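Local coordinates for protein putative metalloprotease II (Bacteroides fragilis, PDB 4ON1) that probably acts as a secreted zinc metalloendopeptidase of the fragilysin type, held here with its N-terminal prodomain still in place, at residues Glu49-Trp54 and Arg96-Gly100; Ala163-Asn167 and Ser326-Tyr330; Leu203-Lys209 and Lys243-Ser249; Gly305-Asn311 and Glu375-Lys379. All blocks are in the same frame, centred on the assembly; numbering follows the deposited sequence.

Interaction 1: residues Glu49-Trp54 and Arg96-Gly100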
loop_
_atom_site.group_PDB
_atom_site.type_symbol
_atom_site.label_atom_id
_atom_site.label_comp_id
_atom_site.label_asym_id
_atom_site.label_seq_id
_atom_site.Cartn_x
_atom_site.Cartn_y
_atom_site.Cartn_z
ATOM N N GLU A 49 4.373 -19.643 -15.522
ATOM C CA GLU A 49 4.686 -18.515 -16.384
ATOM C C GLU A 49 5.634 -18.995 -17.481
ATOM O O GLU A 49 6.801 -19.288 -17.220
ATOM C CB GLU A 49 5.295 -17.361 -15.583
ATOM C CG GLU A 49 5.446 -16.077 -16.396
ATOM C CD GLU A 49 5.818 -14.878 -15.546
ATOM O OE1 GLU A 49 6.949 -14.851 -15.009
ATOM O OE2 GLU A 49 4.976 -13.964 -15.415
ATOM N N GLY A 50 5.120 -19.098 -18.704
ATOM C CA GLY A 50 5.884 -19.657 -19.804
ATOM C C GLY A 50 6.289 -21.088 -19.518
ATOM O O GLY A 50 5.437 -21.917 -19.195
ATOM N N SER A 51 7.588 -21.377 -19.594
ATOM C CA SER A 51 8.062 -22.735 -19.364
ATOM C C SER A 51 8.390 -22.997 -17.892
ATOM O O SER A 51 8.795 -24.099 -17.535
ATOM C CB SER A 51 9.299 -23.023 -20.217
ATOM O OG SER A 51 10.390 -22.211 -19.820
ATOM N N GLU A 52 8.210 -21.990 -17.040
ATOM C CA GLU A 52 8.471 -22.164 -15.613
ATOM C C GLU A 52 7.201 -22.477 -14.842
ATOM O O GLU A 52 6.227 -21.726 -14.883
ATOM C CB GLU A 52 9.126 -20.917 -15.010
ATOM C CG GLU A 52 10.600 -20.757 -15.336
ATOM C CD GLU A 52 11.163 -19.454 -14.805
ATOM O OE1 GLU A 52 11.534 -18.587 -15.624
ATOM O OE2 GLU A 52 11.234 -19.303 -13.565
ATOM N N LEU A 53 7.231 -23.593 -14.124
ATOM C CA LEU A 53 6.122 -23.985 -13.276
ATOM C C LEU A 53 6.667 -24.237 -11.885
ATOM O O LEU A 53 7.699 -24.887 -11.734
ATOM C CB LEU A 53 5.421 -25.232 -13.827
ATOM C CG LEU A 53 4.595 -25.023 -15.105
ATOM C CD1 LEU A 53 5.495 -25.042 -16.341
ATOM C CD2 LEU A 53 3.516 -26.081 -15.236
ATOM N N TRP A 54 5.977 -23.718 -10.874
ATOM C CA TRP A 54 6.415 -23.891 -9.493
ATOM C C TRP A 54 5.246 -23.765 -8.535
ATOM O O TRP A 54 4.196 -23.217 -8.885
ATOM C CB TRP A 54 7.504 -22.871 -9.143
ATOM C CG TRP A 54 7.010 -21.453 -8.982
ATOM C CD1 TRP A 54 6.785 -20.792 -7.807
ATOM C CD2 TRP A 54 6.684 -20.527 -10.033
ATOM N NE1 TRP A 54 6.345 -19.512 -8.062
ATOM C CE2 TRP A 54 6.274 -19.325 -9.416
ATOM C CE3 TRP A 54 6.706 -20.597 -11.431
ATOM C CZ2 TRP A 54 5.884 -18.202 -10.153
ATOM C CZ3 TRP A 54 6.318 -19.482 -12.160
ATOM C CH2 TRP A 54 5.914 -18.299 -11.520
ATOM N N ARG A 96 1.576 -10.276 -6.059
ATOM C CA ARG A 96 2.914 -9.712 -6.079
ATOM C C ARG A 96 3.893 -10.781 -5.638
ATOM O O ARG A 96 3.718 -11.388 -4.579
ATOM C CB ARG A 96 3.004 -8.476 -5.173
ATOM C CG ARG A 96 4.389 -7.865 -5.119
ATOM C CD ARG A 96 4.397 -6.559 -4.355
ATOM N NE ARG A 96 3.712 -5.502 -5.089
ATOM C CZ ARG A 96 3.644 -4.238 -4.690
ATOM N NH1 ARG A 96 4.231 -3.866 -3.561
ATOM N NH2 ARG A 96 2.994 -3.347 -5.426
ATOM N N LEU A 97 4.913 -11.033 -6.453
ATOM C CA LEU A 97 5.922 -12.005 -6.065
ATOM C C LEU A 97 7.268 -11.749 -6.730
ATOM O O LEU A 97 7.404 -10.859 -7.573
ATOM C CB LEU A 97 5.431 -13.421 -6.373
ATOM C CG LEU A 97 4.722 -13.677 -7.703
ATOM C CD1 LEU A 97 5.686 -13.617 -8.862
ATOM C CD2 LEU A 97 4.021 -15.024 -7.675
ATOM N N GLN A 98 8.263 -12.535 -6.337
ATOM C CA GLN A 98 9.602 -12.388 -6.881
ATOM C C GLN A 98 9.823 -13.291 -8.087
ATOM O O GLN A 98 9.582 -14.497 -8.025
ATOM C CB GLN A 98 10.644 -12.685 -5.803
ATOM C CG GLN A 98 10.502 -11.813 -4.565
ATOM C CD GLN A 98 11.476 -10.651 -4.565
ATOM O OE1 GLN A 98 12.002 -10.264 -5.611
ATOM N NE2 GLN A 98 11.722 -10.086 -3.387
ATOM N N ARG A 99 10.292 -12.693 -9.178
ATOM C CA ARG A 99 10.697 -13.438 -10.363
ATOM C C ARG A 99 12.082 -12.976 -10.786
ATOM O O ARG A 99 12.266 -11.808 -11.129
ATOM C CB ARG A 99 9.720 -13.232 -11.521
ATOM C CG ARG A 99 8.273 -13.591 -11.231
ATOM C CD ARG A 99 8.040 -15.084 -11.305
ATOM N NE ARG A 99 8.232 -15.594 -12.661
ATOM C CZ ARG A 99 9.008 -16.629 -12.960
ATOM N NH1 ARG A 99 9.648 -17.267 -11.992
ATOM N NH2 ARG A 99 9.135 -17.026 -14.218
ATOM N N GLY A 100 13.047 -13.889 -10.755
ATOM C CA GLY A 100 14.401 -13.578 -11.178
ATOM C C GLY A 100 15.024 -12.431 -10.403
ATOM O O GLY A 100 15.788 -11.641 -10.959
#
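Arg99, on strand 92-99, meets Glu49, Glu52 and Trp54 at the end of the beta hairpin of strands 43-49 and 52-68, in the fragilysin N-terminal domain. A type II' turn from Glu49 to Glu52 forms the hairpin tip. The turn brings the two glutamates together, and Trp54 follows on the second strand. The axes of the two short strand segments come no closer than 11.9 Å, and side chains make the contact. Arg99 is bent at chi2 and chi3, which folds the guanidinium flat over the outer rim of the indole, with the planes 20° apart. This is a stacked cation-pi contact, with Arg99 NE 3.7 Å from Trp54 CH2.

The tight side is at Glu49, which is buried. Arg99 NE donates to Glu49 OE1 at 2.8 Å in a fairly straight bond. The acceptor lies in the guanidinium plane, but the hydrogen arrives from above the carboxylate plane. Glu49 OE2 is taken by Tyr106 and Arg157, so the carboxylate has partners at both oxygens. Leu97 CD2 lies near the plane of the indole at its edge, 4.4 Å from Trp54 CZ2.

The solvent side is at Glu52, an exposed residue. Its carboxylate is turned 62° from the guanidinium plane. The bonds from Arg99 NH2 to both its oxygens are weak. The firmer bond joins Arg99 NH1 to Glu52 OE2 at 3.0 Å.

Interaction 2: residues Ala163-Asn167 and Ser326-Tyr330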
loop_
_atom_site.group_PDB
_atom_site.type_symbol
_atom_site.label_atom_id
_atom_site.label_comp_id
_atom_site.label_asym_id
_atom_site.label_seq_id
_atom_site.Cartn_x
_atom_site.Cartn_y
_atom_site.Cartn_z
ATOM N N ALA A 163 10.794 -0.509 -12.453
ATOM C CA ALA A 163 10.142 0.796 -12.358
ATOM C C ALA A 163 10.806 1.695 -11.316
ATOM O O ALA A 163 10.989 2.894 -11.538
ATOM C CB ALA A 163 8.675 0.628 -12.041
ATOM N N ILE A 164 11.157 1.108 -10.180
ATOM C CA ILE A 164 11.858 1.834 -9.131
ATOM C C ILE A 164 13.246 2.260 -9.618
ATOM O O ILE A 164 13.679 3.387 -9.377
ATOM C CB ILE A 164 11.993 0.992 -7.847
ATOM C CG1 ILE A 164 10.625 0.744 -7.211
ATOM C CG2 ILE A 164 12.897 1.685 -6.841
ATOM C CD1 ILE A 164 10.702 -0.109 -5.955
ATOM N N GLY A 165 13.938 1.356 -10.306
ATOM C CA GLY A 165 15.290 1.623 -10.777
ATOM C C GLY A 165 15.412 2.779 -11.756
ATOM O O GLY A 165 16.491 3.354 -11.917
ATOM N N ASN A 166 14.304 3.124 -12.407
ATOM C CA ASN A 166 14.284 4.225 -13.366
ATOM C C ASN A 166 13.869 5.560 -12.740
ATOM O O ASN A 166 13.791 6.578 -13.427
ATOM C CB ASN A 166 13.367 3.889 -14.543
ATOM C CG ASN A 166 14.030 2.972 -15.554
ATOM O OD1 ASN A 166 14.743 2.035 -15.190
ATOM N ND2 ASN A 166 13.815 3.252 -16.836
ATOM N N ASN A 167 13.583 5.545 -11.442
ATOM C CA ASN A 167 13.209 6.761 -10.718
ATOM C C ASN A 167 14.378 7.689 -10.406
ATOM O O ASN A 167 15.482 7.229 -10.112
ATOM C CB ASN A 167 12.530 6.413 -9.397
ATOM C CG ASN A 167 11.082 6.027 -9.565
ATOM O OD1 ASN A 167 10.431 6.398 -10.542
ATOM N ND2 ASN A 167 10.562 5.283 -8.593
ATOM N N SER A 326 3.042 3.071 -8.159
ATOM C CA SER A 326 3.792 1.814 -8.135
ATOM C C SER A 326 5.302 2.019 -8.041
ATOM O O SER A 326 6.021 1.152 -7.553
ATOM C CB SER A 326 3.483 0.997 -9.398
ATOM O OG SER A 326 2.089 0.787 -9.550
ATOM N N SER A 327 5.772 3.160 -8.536
ATOM C CA SER A 327 7.181 3.532 -8.461
ATOM C C SER A 327 7.604 3.823 -7.034
ATOM O O SER A 327 8.793 3.850 -6.733
ATOM C CB SER A 327 7.468 4.747 -9.340
ATOM O OG SER A 327 7.096 4.488 -10.679
ATOM N N HIS A 328 6.628 4.088 -6.170
ATOM C CA HIS A 328 6.905 4.374 -4.762
ATOM C C HIS A 328 6.042 3.514 -3.851
ATOM O O HIS A 328 5.191 4.030 -3.116
ATOM C CB HIS A 328 6.668 5.856 -4.476
ATOM C CG HIS A 328 7.493 6.763 -5.330
ATOM N ND1 HIS A 328 8.809 7.063 -5.042
ATOM C CD2 HIS A 328 7.198 7.427 -6.473
ATOM C CE1 HIS A 328 9.285 7.875 -5.965
ATOM N NE2 HIS A 328 8.328 8.114 -6.845
ATOM N N PRO A 329 6.269 2.193 -3.888
ATOM C CA PRO A 329 5.323 1.226 -3.316
ATOM C C PRO A 329 5.195 1.237 -1.791
ATOM O O PRO A 329 4.226 0.672 -1.294
ATOM C CB PRO A 329 5.883 -0.119 -3.790
ATOM C CG PRO A 329 7.372 0.124 -3.922
ATOM C CD PRO A 329 7.474 1.543 -4.443
ATOM N N TYR A 330 6.127 1.839 -1.060
ATOM C CA TYR A 330 6.085 1.734 0.398
ATOM C C TYR A 330 5.906 3.093 1.067
ATOM O O TYR A 330 6.120 3.235 2.275
ATOM C CB TYR A 330 7.361 1.059 0.912
ATOM C CG TYR A 330 7.650 -0.258 0.233
ATOM C CD1 TYR A 330 6.621 -1.145 -0.064
ATOM C CD2 TYR A 330 8.941 -0.597 -0.144
ATOM C CE1 TYR A 330 6.874 -2.347 -0.698
ATOM C CE2 TYR A 330 9.209 -1.795 -0.781
ATOM C CZ TYR A 330 8.170 -2.665 -1.050
ATOM O OH TYR A 330 8.423 -3.858 -1.677
#
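The C-terminal end of helix 160-165 comes down on the loop before helix 331-340, with the CA atoms of Ile164 and Ser327 only 5.0 Å apart. Ile164 extends along its chi2 (179°), and this carries CD1 across to the Pro329 ring, 3.9 Å from Pro329 CG. On the way Ile164 CG1 passes the carbonyl of Ser327, 3.6 Å from its O. Ala163 sits beside the Ser327 hydroxyl, which is hydrogen-bonded to Tyr126 of helix 112-126.

The contact joins helix 160-165, which follows the strands of the N-terminal fragilysin-type region, to the loop leading into the zinc-binding helix of the matrixin-like part. Tyr330 is the N-cap of helix 331-340, which carries the zinc ligands His334 and His338. The side chain of His328 lies about 12 Å from the zinc ion.

Asn167 points its amide at the loop. Asn167 ND2 lies 2.9 Å from Ser327 O and 3.2 Å from Ser327 CB. The same nitrogen is hydrogen-bonded to Tyr356, which also packs on Ile164. Asn167 ND2 also stands over one face of the His328 imidazole, toward its rim, 3.9 Å from His328 CE1. The rings of Phe298 and Tyr356 also meet this imidazole.

Interaction 3: residues Leu203-Lys209 and Lys243-Ser249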
loop_
_atom_site.group_PDB
_atom_site.type_symbol
_atom_site.label_atom_id
_atom_site.label_comp_id
_atom_site.label_asym_id
_atom_site.label_seq_id
_atom_site.Cartn_x
_atom_site.Cartn_y
_atom_site.Cartn_z
ATOM N N LEU A 203 -6.889 0.214 15.289
ATOM C CA LEU A 203 -6.358 1.397 14.634
ATOM C C LEU A 203 -6.989 1.526 13.252
ATOM O O LEU A 203 -6.793 0.661 12.397
ATOM C CB LEU A 203 -4.832 1.318 14.531
ATOM C CG LEU A 203 -4.102 2.514 13.920
ATOM C CD1 LEU A 203 -4.518 3.817 14.598
ATOM C CD2 LEU A 203 -2.605 2.311 14.019
ATOM N N GLU A 204 -7.777 2.578 13.041
ATOM C CA GLU A 204 -8.428 2.776 11.741
ATOM C C GLU A 204 -7.803 3.912 10.950
ATOM O O GLU A 204 -7.790 5.055 11.406
ATOM C CB GLU A 204 -9.932 3.044 11.902
ATOM C CG GLU A 204 -10.657 3.266 10.561
ATOM C CD GLU A 204 -12.157 3.511 10.714
ATOM O OE1 GLU A 204 -12.619 3.779 11.844
ATOM O OE2 GLU A 204 -12.882 3.436 9.699
ATOM N N PHE A 205 -7.269 3.592 9.773
ATOM C CA PHE A 205 -6.746 4.614 8.870
ATOM C C PHE A 205 -7.810 5.055 7.882
ATOM O O PHE A 205 -8.421 4.217 7.208
ATOM C CB PHE A 205 -5.520 4.104 8.110
ATOM C CG PHE A 205 -4.356 3.811 8.991
ATOM C CD1 PHE A 205 -3.539 4.838 9.444
ATOM C CD2 PHE A 205 -4.092 2.510 9.398
ATOM C CE1 PHE A 205 -2.468 4.567 10.273
ATOM C CE2 PHE A 205 -3.022 2.230 10.231
ATOM C CZ PHE A 205 -2.206 3.260 10.665
ATOM N N MET A 206 -8.031 6.365 7.802
ATOM C CA MET A 206 -8.953 6.920 6.822
ATOM C C MET A 206 -8.162 7.357 5.601
ATOM O O MET A 206 -7.412 8.333 5.640
ATOM C CB MET A 206 -9.739 8.093 7.408
ATOM C CG MET A 206 -10.490 7.777 8.699
ATOM S SD MET A 206 -11.882 6.660 8.409
ATOM C CE MET A 206 -13.039 7.802 7.638
ATOM N N LEU A 207 -8.318 6.609 4.515
ATOM C CA LEU A 207 -7.543 6.862 3.312
ATOM C C LEU A 207 -8.403 7.631 2.323
ATOM O O LEU A 207 -9.375 7.107 1.777
ATOM C CB LEU A 207 -7.040 5.549 2.716
ATOM C CG LEU A 207 -6.278 4.662 3.711
ATOM C CD1 LEU A 207 -5.828 3.382 3.054
ATOM C CD2 LEU A 207 -5.078 5.389 4.265
ATOM N N ILE A 208 -8.052 8.890 2.111
ATOM C CA ILE A 208 -8.915 9.787 1.362
ATOM C C ILE A 208 -8.355 10.017 -0.032
ATOM O O ILE A 208 -7.258 10.548 -0.182
ATOM C CB ILE A 208 -9.071 11.142 2.080
ATOM C CG1 ILE A 208 -9.483 10.939 3.547
ATOM C CG2 ILE A 208 -10.091 12.011 1.350
ATOM C CD1 ILE A 208 -10.794 10.141 3.727
ATOM N N LYS A 209 -9.100 9.602 -1.053
ATOM C CA LYS A 209 -8.650 9.788 -2.436
ATOM C C LYS A 209 -8.837 11.225 -2.875
ATOM O O LYS A 209 -9.952 11.742 -2.857
ATOM C CB LYS A 209 -9.399 8.850 -3.393
ATOM C CG LYS A 209 -9.147 7.377 -3.093
ATOM C CD LYS A 209 -10.107 6.465 -3.842
ATOM C CE LYS A 209 -9.827 6.478 -5.334
ATOM N NZ LYS A 209 -10.703 5.506 -6.043
ATOM N N LYS A 243 -7.692 -1.263 10.596
ATOM C CA LYS A 243 -8.775 -1.089 9.650
ATOM C C LYS A 243 -8.379 0.014 8.682
ATOM O O LYS A 243 -7.891 1.064 9.099
ATOM C CB LYS A 243 -10.080 -0.763 10.383
ATOM C CG LYS A 243 -11.294 -0.590 9.484
ATOM C CD LYS A 243 -12.525 -0.245 10.318
ATOM C CE LYS A 243 -13.770 -0.113 9.451
ATOM N NZ LYS A 243 -15.020 -0.009 10.265
ATOM N N TYR A 244 -8.559 -0.238 7.390
ATOM C CA TYR A 244 -8.294 0.775 6.372
ATOM C C TYR A 244 -9.594 1.155 5.679
ATOM O O TYR A 244 -10.226 0.320 5.043
ATOM C CB TYR A 244 -7.290 0.274 5.333
ATOM C CG TYR A 244 -5.990 -0.253 5.900
ATOM C CD1 TYR A 244 -4.899 0.584 6.073
ATOM C CD2 TYR A 244 -5.852 -1.591 6.249
ATOM C CE1 TYR A 244 -3.696 0.104 6.589
ATOM C CE2 TYR A 244 -4.657 -2.081 6.757
ATOM C CZ TYR A 244 -3.583 -1.227 6.921
ATOM O OH TYR A 244 -2.392 -1.712 7.425
ATOM N N THR A 245 -10.001 2.410 5.820
ATOM C CA THR A 245 -11.243 2.874 5.214
ATOM C C THR A 245 -10.931 3.807 4.057
ATOM O O THR A 245 -10.374 4.884 4.246
ATOM C CB THR A 245 -12.143 3.572 6.247
ATOM O OG1 THR A 245 -12.511 2.616 7.244
ATOM C CG2 THR A 245 -13.407 4.122 5.587
ATOM N N ILE A 246 -11.246 3.359 2.850
ATOM C CA ILE A 246 -10.937 4.119 1.647
ATOM C C ILE A 246 -12.153 4.900 1.172
ATOM O O ILE A 246 -13.188 4.310 0.862
ATOM C CB ILE A 246 -10.451 3.191 0.504
ATOM C CG1 ILE A 246 -9.222 2.389 0.940
ATOM C CG2 ILE A 246 -10.144 4.001 -0.761
ATOM C CD1 ILE A 246 -8.986 1.133 0.083
ATOM N N LYS A 247 -12.020 6.220 1.098
ATOM C CA LYS A 247 -13.142 7.079 0.706
ATOM C C LYS A 247 -12.782 8.036 -0.412
ATOM O O LYS A 247 -11.656 8.529 -0.473
ATOM C CB LYS A 247 -13.641 7.898 1.901
ATOM C CG LYS A 247 -14.025 7.091 3.118
ATOM C CD LYS A 247 -14.459 8.011 4.259
ATOM C CE LYS A 247 -15.753 8.738 3.928
ATOM N NZ LYS A 247 -16.868 7.793 3.625
ATOM N N ASP A 248 -13.736 8.296 -1.302
ATOM C CA ASP A 248 -13.589 9.397 -2.246
ATOM C C ASP A 248 -13.863 10.729 -1.560
ATOM O O ASP A 248 -14.550 10.784 -0.543
ATOM C CB ASP A 248 -14.520 9.230 -3.451
ATOM C CG ASP A 248 -14.089 8.096 -4.366
ATOM O OD1 ASP A 248 -13.032 8.232 -5.019
ATOM O OD2 ASP A 248 -14.805 7.075 -4.433
ATOM N N SER A 249 -13.314 11.796 -2.125
ATOM C CA SER A 249 -13.509 13.141 -1.606
ATOM C C SER A 249 -13.794 14.089 -2.754
ATOM O O SER A 249 -13.747 13.698 -3.921
ATOM C CB SER A 249 -12.278 13.630 -0.847
ATOM O OG SER A 249 -11.310 14.079 -1.772
HETATM O O HOH W 1 -15.179 2.124 11.645
HETATM O O HOH W 2 -12.016 11.183 -4.783
HETATM O O HOH W 3 -13.365 4.907 -5.667
#
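Glu204 and Lys243 both hold CG opposite the backbone N (chi1 180° and -179°) and stay extended beyond it, so they run side by side on one face of the sheet. At the end of Glu204, Thr245 OG1 donates to Glu204 OE2 at 2.6 Å, on the anti lone pair. Glu204 OE1 has a salt bridge to Lys282, and a water links it to Lys243 NZ. The carboxylate is thus held at both oxygens.

The two strands are parallel, in register from Glu204 with Lys243 onward, and probably part of a metzincin-type protease sheet. Backbone bonds alternate between them; the straightest runs from Thr245 N to Phe205 O at 2.8 Å. Met206 bends at chi2 and chi3, which lays SD against Thr245 CB (3.8 Å) and CE against Lys247 CD.

Phe205, Leu207, Tyr244 and Ile246 lie on the other face. The Phe205 and Tyr244 rings are near parallel but slid apart, meeting at Phe205 CD2 and Tyr244 CE1, 3.7 Å apart. Leu207 CD1 fills in between Tyr244 CB and Ile246 CG1. At the far end Ser249 OG donates to Lys209 O at 2.9 Å. A long salt bridge and a water join Lys209 to Asp248.

Helix 217-230 covers the Leu207 and Tyr244 face through Ile224. Strand 284-288 pairs with strand 201-209, while strand 52-68 of the N-terminal part pairs with strand 240-248.

Interaction 4: residues Gly305-Asn311 and Glu375-Lys379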
loop_
_atom_site.group_PDB
_atom_site.type_symbol
_atom_site.label_atom_id
_atom_site.label_comp_id
_atom_site.label_asym_id
_atom_site.label_seq_id
_atom_site.Cartn_x
_atom_site.Cartn_y
_atom_site.Cartn_z
ATOM N N GLY A 305 5.253 10.504 15.665
ATOM C CA GLY A 305 4.804 9.976 16.943
ATOM C C GLY A 305 3.591 10.711 17.472
ATOM O O GLY A 305 3.589 11.203 18.596
ATOM N N VAL A 306 2.549 10.779 16.654
ATOM C CA VAL A 306 1.350 11.518 17.013
ATOM C C VAL A 306 0.124 10.610 17.102
ATOM O O VAL A 306 -0.982 11.081 17.391
ATOM C CB VAL A 306 1.080 12.646 16.009
ATOM C CG1 VAL A 306 2.154 13.718 16.124
ATOM C CG2 VAL A 306 1.045 12.091 14.604
ATOM N N ILE A 307 0.307 9.316 16.841
ATOM C CA ILE A 307 -0.803 8.365 16.975
ATOM C C ILE A 307 -0.791 7.708 18.356
ATOM O O ILE A 307 0.147 6.991 18.702
ATOM C CB ILE A 307 -0.762 7.263 15.905
ATOM C CG1 ILE A 307 -1.067 7.845 14.522
ATOM C CG2 ILE A 307 -1.772 6.161 16.238
ATOM C CD1 ILE A 307 -0.995 6.825 13.395
ATOM N N HIS A 308 -1.822 7.970 19.152
ATOM C CA HIS A 308 -1.910 7.383 20.490
ATOM C C HIS A 308 -3.235 6.629 20.639
ATOM O O HIS A 308 -4.304 7.196 20.410
ATOM C CB HIS A 308 -1.769 8.471 21.563
ATOM C CG HIS A 308 -0.689 9.472 21.274
ATOM N ND1 HIS A 308 0.637 9.119 21.120
ATOM C CD2 HIS A 308 -0.739 10.816 21.106
ATOM C CE1 HIS A 308 1.355 10.200 20.875
ATOM N NE2 HIS A 308 0.545 11.243 20.857
ATOM N N LEU A 309 -3.162 5.353 21.015
ATOM C CA LEU A 309 -4.348 4.498 21.084
ATOM C C LEU A 309 -5.270 4.826 22.254
ATOM O O LEU A 309 -6.487 4.708 22.139
ATOM C CB LEU A 309 -3.935 3.029 21.181
ATOM C CG LEU A 309 -3.055 2.456 20.072
ATOM C CD1 LEU A 309 -2.728 0.998 20.353
ATOM C CD2 LEU A 309 -3.748 2.587 18.738
ATOM N N ASN A 310 -4.689 5.239 23.375
ATOM C CA ASN A 310 -5.468 5.478 24.582
ATOM C C ASN A 310 -5.988 6.904 24.666
ATOM O O ASN A 310 -7.113 7.136 25.105
ATOM C CB ASN A 310 -4.635 5.154 25.819
ATOM C CG ASN A 310 -4.371 3.672 25.960
ATOM O OD1 ASN A 310 -5.287 2.857 25.834
ATOM N ND2 ASN A 310 -3.115 3.311 26.215
ATOM N N ASN A 311 -5.166 7.862 24.253
ATOM C CA ASN A 311 -5.610 9.244 24.191
ATOM C C ASN A 311 -5.318 9.866 22.835
ATOM O O ASN A 311 -4.392 10.670 22.706
ATOM C CB ASN A 311 -4.959 10.053 25.308
ATOM C CG ASN A 311 -5.301 9.513 26.682
ATOM O OD1 ASN A 311 -6.356 9.823 27.242
ATOM N ND2 ASN A 311 -4.424 8.678 27.221
ATOM N N GLU A 375 6.144 2.940 22.480
ATOM C CA GLU A 375 5.911 3.966 23.490
ATOM C C GLU A 375 4.878 4.980 23.020
ATOM O O GLU A 375 4.073 5.466 23.813
ATOM C CB GLU A 375 7.219 4.652 23.874
ATOM C CG GLU A 375 8.078 3.789 24.789
ATOM C CD GLU A 375 9.361 4.472 25.215
ATOM O OE1 GLU A 375 9.893 5.278 24.422
ATOM O OE2 GLU A 375 9.837 4.199 26.339
ATOM N N CYS A 376 4.895 5.289 21.729
ATOM C CA CYS A 376 3.964 6.262 21.172
ATOM C C CYS A 376 2.499 5.828 21.234
ATOM O O CYS A 376 1.633 6.608 21.633
ATOM C CB CYS A 376 4.328 6.568 19.720
ATOM S SG CYS A 376 3.163 7.712 18.929
ATOM N N ILE A 377 2.212 4.599 20.820
ATOM C CA ILE A 377 0.823 4.153 20.722
ATOM C C ILE A 377 0.166 3.928 22.083
ATOM O O ILE A 377 -1.055 3.966 22.190
ATOM C CB ILE A 377 0.704 2.855 19.894
ATOM C CG1 ILE A 377 1.460 1.710 20.566
ATOM C CG2 ILE A 377 1.222 3.073 18.485
ATOM C CD1 ILE A 377 1.247 0.372 19.886
ATOM N N GLN A 378 0.974 3.696 23.115
ATOM C CA GLN A 378 0.460 3.454 24.465
ATOM C C GLN A 378 -0.075 4.717 25.126
ATOM O O GLN A 378 -0.951 4.647 25.989
ATOM C CB GLN A 378 1.544 2.852 25.357
ATOM C CG GLN A 378 1.815 1.387 25.091
ATOM C CD GLN A 378 2.688 0.765 26.154
ATOM O OE1 GLN A 378 2.191 0.244 27.160
ATOM N NE2 GLN A 378 4.000 0.833 25.953
ATOM N N LYS A 379 0.474 5.867 24.743
ATOM C CA LYS A 379 0.039 7.152 25.292
ATOM C C LYS A 379 -1.449 7.421 25.048
ATOM O O LYS A 379 -2.073 6.806 24.185
ATOM C CB LYS A 379 0.889 8.287 24.715
ATOM C CG LYS A 379 2.347 8.204 25.134
ATOM C CD LYS A 379 3.211 9.234 24.427
ATOM C CE LYS A 379 4.640 9.172 24.949
ATOM N NZ LYS A 379 5.541 10.146 24.276
ATOM O OXT LYS A 379 -2.075 8.234 25.731
#
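Lys379 O, in the C-terminal carboxylate, accepts from two backbone amides, Asn310 N at 3.2 Å and Asn311 N at 3.3 Å. The second approaches on a lone pair in the carbonyl plane. The other oxygen is held by a side chain: Asn311 ND2 donates to Lys379 OXT at 2.8 Å, nearly straight and in the amide plane. Next to it Asn310 ND2 reaches Gln378 O at 2.6 Å.

The loop between strands 299-301 and 319-323 thus wraps the C-terminal end of helix 367-378, the last helix of the metallopeptidase domain. Its donors meet carbonyls of the last turn, and Leu309 N binds Ile377 O. The loop also hydrogen-bonds through its backbone to His338 and Leu339 on the zinc-binding helix, where His338 is a zinc ligand.

His308 ND1 donates to Cys376 O at 2.7 Å, with the acceptor in the imidazole plane. With chi1 at 177°, Cys376 sends SG toward the loop, 3.1 Å from Ile307 O. The Lys379 chain lies alongside His308, with Lys379 CB 3.7 Å from His308 ND1. Leu309 CG packs on Ile377 CB at 3.8 Å, the two side chains lying side by side.

Overall arrangement
From the N terminus, interaction 1 closes first, joining a hairpin tip to strand 92-99 within the N-terminal domain. Interaction 2 opens next at 163-167 and closes at 326-330, a long loop tying the N-terminal part to the approach to the zinc-binding helix. Interaction 3 lies wholly within that loop and pairs strands 201-209 and 240-248. Interaction 4 opens at 305-311, before interaction 2 closes, so these two cross. It closes at the C terminus. Arg96 of interaction 1 packs on Pro329 and Tyr330 of interaction 2. Ile307 of interaction 4 packs on Leu203 and Phe205 of interaction 3. Interactions 1 and 3 reach neighbouring strands, 52-68 and 240-248, which links the N-terminal domain to the metallopeptidase part.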